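Local atomic coordinates of alpha-1,3-glucanase (Bacillus circulans, PDB entry 5ZRU), a protein that probably hydrolyses alpha-1,3-glucan, as a glycoside hydrolase family 87 enzyme whose catalytic unit is present here and binds calcium and zinc ions. Residues T82-L96 and T107-F119. Residues are numbered along the deposited sequence; the frame is centred on the assembly and turned at random.
Sequences TMPDSANGMGLNGSL and TVPLTSYYSWQYF. With CA (calcium ion), chain I; PE5 (3,6,9,12,15,18,21,24-octaoxahexacosan-1-ol), chain C.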
# COMPACT_ATOMS: atom_id res chain seq x y z
N THR A 82 11.70 7.43 -9.97
CA THR A 82 12.46 8.02 -8.87
C THR A 82 13.19 9.26 -9.39
O THR A 82 13.54 9.34 -10.57
CB THR A 82 13.47 7.02 -8.26
OG1 THR A 82 14.24 7.68 -7.23
CG2 THR A 82 14.45 6.51 -9.33
N MET A 83 13.40 10.22 -8.50
CA MET A 83 14.22 11.39 -8.78
C MET A 83 14.82 11.86 -7.45
O MET A 83 14.33 11.49 -6.39
CB MET A 83 13.41 12.51 -9.45
CG MET A 83 12.37 13.17 -8.55
SD MET A 83 11.34 14.34 -9.45
CE MET A 83 12.38 15.78 -9.59
N PRO A 84 15.89 12.65 -7.50
CA PRO A 84 16.59 12.99 -6.25
C PRO A 84 15.77 13.89 -5.34
O PRO A 84 14.94 14.68 -5.79
CB PRO A 84 17.86 13.72 -6.73
CG PRO A 84 17.94 13.47 -8.22
CD PRO A 84 16.53 13.28 -8.67
N ASP A 85 16.04 13.76 -4.05
CA ASP A 85 15.59 14.71 -3.03
C ASP A 85 16.49 15.95 -3.05
O ASP A 85 17.58 15.96 -3.62
CB ASP A 85 15.63 14.02 -1.66
CG ASP A 85 14.78 14.72 -0.60
OD1 ASP A 85 14.07 15.69 -0.90
OD2 ASP A 85 14.83 14.28 0.57
N SER A 86 16.00 17.02 -2.43
CA SER A 86 16.84 18.18 -2.20
C SER A 86 17.65 18.00 -0.93
O SER A 86 17.38 17.12 -0.11
CB SER A 86 16.00 19.45 -2.09
OG SER A 86 15.15 19.38 -0.96
N ALA A 87 18.67 18.86 -0.76
CA ALA A 87 19.50 18.76 0.44
C ALA A 87 18.70 19.05 1.70
O ALA A 87 18.97 18.48 2.76
CB ALA A 87 20.69 19.71 0.33
N ASN A 88 17.71 19.95 1.63
CA ASN A 88 16.91 20.26 2.80
C ASN A 88 15.69 19.34 2.95
O ASN A 88 14.84 19.60 3.80
CB ASN A 88 16.47 21.73 2.79
CG ASN A 88 15.51 22.06 1.66
OD1 ASN A 88 15.05 21.20 0.93
ND2 ASN A 88 15.21 23.35 1.53
N GLY A 89 15.59 18.29 2.13
CA GLY A 89 14.49 17.36 2.30
C GLY A 89 13.13 17.87 1.87
O GLY A 89 12.13 17.17 2.09
N MET A 90 13.05 19.05 1.25
CA MET A 90 11.76 19.53 0.77
C MET A 90 11.39 18.95 -0.59
O MET A 90 10.25 19.11 -1.03
CB MET A 90 11.75 21.06 0.69
CG MET A 90 11.85 21.74 2.04
SD MET A 90 10.46 21.30 3.11
CE MET A 90 9.09 21.90 2.13
N GLY A 91 12.33 18.30 -1.27
CA GLY A 91 12.08 17.75 -2.59
C GLY A 91 12.48 18.71 -3.69
O GLY A 91 12.73 19.90 -3.49
N LEU A 92 12.54 18.16 -4.90
CA LEU A 92 12.85 18.91 -6.11
C LEU A 92 11.72 18.76 -7.11
O LEU A 92 11.04 17.73 -7.14
CB LEU A 92 14.17 18.43 -6.74
CG LEU A 92 15.43 18.61 -5.89
CD1 LEU A 92 16.58 17.85 -6.52
CD2 LEU A 92 15.76 20.10 -5.77
N ASN A 93 11.52 19.77 -7.94
CA ASN A 93 10.55 19.71 -9.02
C ASN A 93 11.27 19.53 -10.35
O ASN A 93 12.32 20.13 -10.58
CB ASN A 93 9.68 20.96 -9.05
CG ASN A 93 8.87 21.13 -7.77
OD1 ASN A 93 8.57 20.15 -7.09
ND2 ASN A 93 8.49 22.36 -7.46
N GLY A 94 10.70 18.70 -11.21
CA GLY A 94 11.32 18.36 -12.47
C GLY A 94 10.29 17.88 -13.44
O GLY A 94 9.10 18.24 -13.34
N SER A 95 10.70 17.03 -14.37
CA SER A 95 9.78 16.59 -15.42
C SER A 95 10.45 15.49 -16.24
O SER A 95 11.67 15.34 -16.22
CB SER A 95 9.39 17.75 -16.34
OG SER A 95 10.52 18.24 -17.05
N LEU A 96 9.62 14.75 -16.97
CA LEU A 96 10.07 13.86 -18.04
C LEU A 96 9.14 14.04 -19.22
O LEU A 96 7.97 14.39 -19.06
CB LEU A 96 10.12 12.39 -17.59
CG LEU A 96 11.29 11.97 -16.70
CD1 LEU A 96 11.09 10.55 -16.18
CD2 LEU A 96 12.63 12.06 -17.44
N THR A 107 4.88 16.84 -21.65
CA THR A 107 5.89 16.96 -20.61
C THR A 107 5.18 16.74 -19.28
O THR A 107 4.25 17.49 -18.95
CB THR A 107 6.61 18.31 -20.65
OG1 THR A 107 7.32 18.43 -21.89
CG2 THR A 107 7.60 18.40 -19.51
N VAL A 108 5.57 15.71 -18.56
CA VAL A 108 4.90 15.30 -17.32
C VAL A 108 5.66 15.92 -16.15
O VAL A 108 6.83 15.56 -15.95
CB VAL A 108 4.84 13.78 -17.19
CG1 VAL A 108 4.22 13.38 -15.85
CG2 VAL A 108 4.04 13.19 -18.32
N PRO A 109 5.06 16.81 -15.38
CA PRO A 109 5.74 17.34 -14.20
C PRO A 109 5.92 16.25 -13.15
O PRO A 109 5.07 15.37 -12.98
CB PRO A 109 4.81 18.45 -13.70
CG PRO A 109 3.82 18.68 -14.81
CD PRO A 109 3.71 17.38 -15.54
N LEU A 110 7.05 16.32 -12.44
CA LEU A 110 7.45 15.34 -11.44
C LEU A 110 7.99 16.06 -10.21
O LEU A 110 8.51 17.18 -10.31
CB LEU A 110 8.55 14.40 -11.98
CG LEU A 110 8.20 13.60 -13.23
CD1 LEU A 110 9.45 12.91 -13.74
CD2 LEU A 110 7.08 12.59 -12.92
N THR A 111 7.90 15.41 -9.06
CA THR A 111 8.47 16.00 -7.85
C THR A 111 8.91 14.88 -6.92
O THR A 111 8.35 13.77 -6.94
CB THR A 111 7.48 16.93 -7.14
OG1 THR A 111 8.11 17.55 -6.01
CG2 THR A 111 6.25 16.16 -6.65
N SER A 112 9.94 15.16 -6.11
CA SER A 112 10.30 14.27 -5.00
C SER A 112 9.76 14.77 -3.67
O SER A 112 10.12 14.23 -2.63
CB SER A 112 11.82 14.07 -4.93
OG SER A 112 12.54 15.30 -4.94
N TYR A 113 8.86 15.77 -3.71
CA TYR A 113 8.25 16.33 -2.50
C TYR A 113 7.63 15.25 -1.61
O TYR A 113 7.84 15.24 -0.39
CB TYR A 113 7.19 17.36 -2.88
CG TYR A 113 6.39 17.92 -1.71
CD1 TYR A 113 6.88 18.98 -0.96
CD2 TYR A 113 5.15 17.38 -1.36
CE1 TYR A 113 6.16 19.51 0.11
CE2 TYR A 113 4.42 17.90 -0.27
CZ TYR A 113 4.94 18.97 0.45
OH TYR A 113 4.25 19.50 1.50
N TYR A 114 6.82 14.37 -2.20
CA TYR A 114 6.07 13.41 -1.41
C TYR A 114 6.96 12.31 -0.85
O TYR A 114 6.74 11.84 0.28
CB TYR A 114 4.97 12.76 -2.25
CG TYR A 114 4.04 13.74 -2.88
CD1 TYR A 114 3.06 14.39 -2.14
CD2 TYR A 114 4.14 14.02 -4.24
CE1 TYR A 114 2.19 15.29 -2.75
CE2 TYR A 114 3.29 14.91 -4.85
CZ TYR A 114 2.32 15.55 -4.10
OH TYR A 114 1.49 16.43 -4.76
N SER A 115 7.92 11.85 -1.64
CA SER A 115 8.70 10.66 -1.36
C SER A 115 9.92 11.04 -0.53
O SER A 115 10.08 12.18 -0.10
CB SER A 115 9.06 9.97 -2.68
OG SER A 115 9.64 10.90 -3.60
N TRP A 116 10.79 10.05 -0.29
CA TRP A 116 12.05 10.14 0.46
C TRP A 116 11.82 10.33 1.96
O TRP A 116 11.38 11.40 2.40
CB TRP A 116 12.96 11.24 -0.10
CG TRP A 116 13.47 10.91 -1.48
CD1 TRP A 116 12.83 11.14 -2.66
CD2 TRP A 116 14.71 10.27 -1.82
NE1 TRP A 116 13.59 10.69 -3.72
CE2 TRP A 116 14.74 10.15 -3.23
CE3 TRP A 116 15.80 9.79 -1.08
CZ2 TRP A 116 15.83 9.58 -3.91
CZ3 TRP A 116 16.87 9.22 -1.76
CH2 TRP A 116 16.87 9.12 -3.16
N GLN A 117 12.11 9.28 2.72
CA GLN A 117 12.08 9.25 4.18
C GLN A 117 13.37 8.61 4.65
O GLN A 117 13.88 7.68 4.01
CB GLN A 117 10.88 8.44 4.71
CG GLN A 117 9.53 9.08 4.45
CD GLN A 117 9.22 10.15 5.47
OE1 GLN A 117 8.71 9.84 6.54
NE2 GLN A 117 9.54 11.40 5.16
N TYR A 118 13.89 9.07 5.79
CA TYR A 118 15.27 8.76 6.18
C TYR A 118 15.31 8.13 7.57
O TYR A 118 14.64 8.60 8.49
CB TYR A 118 16.14 10.02 6.10
CG TYR A 118 16.21 10.63 4.72
CD1 TYR A 118 17.18 10.22 3.80
CD2 TYR A 118 15.29 11.61 4.32
CE1 TYR A 118 17.24 10.78 2.54
CE2 TYR A 118 15.35 12.18 3.05
CZ TYR A 118 16.33 11.75 2.16
OH TYR A 118 16.39 12.30 0.91
N PHE A 119 16.11 7.07 7.72
CA PHE A 119 16.06 6.25 8.93
C PHE A 119 17.42 6.11 9.58
O PHE A 119 18.34 5.52 9.01
CB PHE A 119 15.48 4.87 8.60
CG PHE A 119 14.03 4.91 8.23
CD1 PHE A 119 13.05 4.85 9.22
CD2 PHE A 119 13.63 5.07 6.91
CE1 PHE A 119 11.70 4.92 8.90
CE2 PHE A 119 12.28 5.14 6.57
CZ PHE A 119 11.31 5.07 7.56
CA CA I . 10.63 13.57 1.66
C48 PE5 C . -0.32 20.88 -4.19
C50 PE5 C . 0.71 19.82 -3.79
O1 PE5 C . 1.99 20.19 -4.23
C1 PE5 C . 3.02 19.32 -3.86
C2 PE5 C . 4.33 19.70 -4.56
O2 PE5 C . 4.20 19.53 -5.94
C3 PE5 C . 5.27 19.98 -6.72
C4 PE5 C . 4.95 19.78 -8.20
O3 PE5 C . 4.65 18.43 -8.45
C5 PE5 C . 4.42 18.08 -9.79
C6 PE5 C . 3.15 17.23 -9.91
O4 PE5 C . 3.41 15.86 -9.75
C7 PE5 C . 2.45 15.14 -9.01
C8 PE5 C . 1.05 15.36 -9.57
O5 PE5 C . 0.10 14.95 -8.64
C9 PE5 C . -1.21 15.34 -8.92
C10 PE5 C . -1.99 14.13 -9.42
O6 PE5 C . -2.57 14.43 -10.65
C11 PE5 C . -2.90 13.31 -11.43
C12 PE5 C . -3.25 13.75 -12.85
O7 PE5 C . -4.58 13.38 -13.06
C13 PE5 C . -4.86 12.88 -14.34
C14 PE5 C . -6.33 13.13 -14.64
O8 PE5 C . -6.69 14.35 -14.07
C15 PE5 C . -8.04 14.71 -14.20
C16 PE5 C . -8.16 15.99 -15.03
O52 PE5 C . -8.48 17.09 -14.23
O HOH W 1 11.43 9.95 -5.83
O HOH W 2 11.66 14.59 -0.44
O HOH W 3 12.77 14.31 2.35
O HOH W 4 9.78 15.88 1.34
O HOH W 5 8.48 12.78 2.27
O HOH W 6 10.39 14.27 4.02
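Asp85 meets both Trp116 and Tyr118. Its CB lies over one face of the indole, 3.9 Å from the centroid of the five-membered ring, in a CH-pi contact. Its OD2 takes a 2.5 Å hydrogen bond from Tyr118 OH on the anti lone pair. Carboxylate and phenol ring are nearly coplanar, 13° apart. Asp85 CG stands anti to the backbone N (chi1 -161°), which carries the carboxylate past Trp116 to Tyr118. Trp116 NE1 donates to Met83 O at 2.9 Å, nearly in line with the C=O but bent at the hydrogen (133°). Ser112 OG donates to Pro84 O at 2.6 Å and accepts from Leu92 N at 2.9 Å. Ser112 N returns a bond to Leu92 O.

Further out, residues 93-96 and 107-111 pair antiparallel within the hairpin of strands 93-100 and 103-111, with Gly94-Leu110 and Leu96-Val108 as hydrogen-bonded pairs. Met83 SD packs on Leu110 CB at 3.8 Å. Leu110 CD1 reaches Leu96 CG, and Tyr166 touches all three side chains.

Calcium is bound by Ser115 O and Trp116 O and by five waters. One water donates to Ser112 O and, weakly, to Asp85 OD1. Another, 2.7 Å from Asp85 OD2, can donate to it, but has more acceptors than protons. Asp85 thus stands in the metal's second shell. Replacing Trp116 with alanine would probably leave Met83 O without its indole donor and open a gap beside Asp85 CB, the carboxylate still held by Tyr118 and water. The nearby calcium and hydrogen-bond donors would be expected to stabilise the negative charge of Asp85. The contact thus ties a calcium site of catalytic domain D1 to the loop before its hairpin, directly through the indole and Ser112 bonds and indirectly through water and carboxylate.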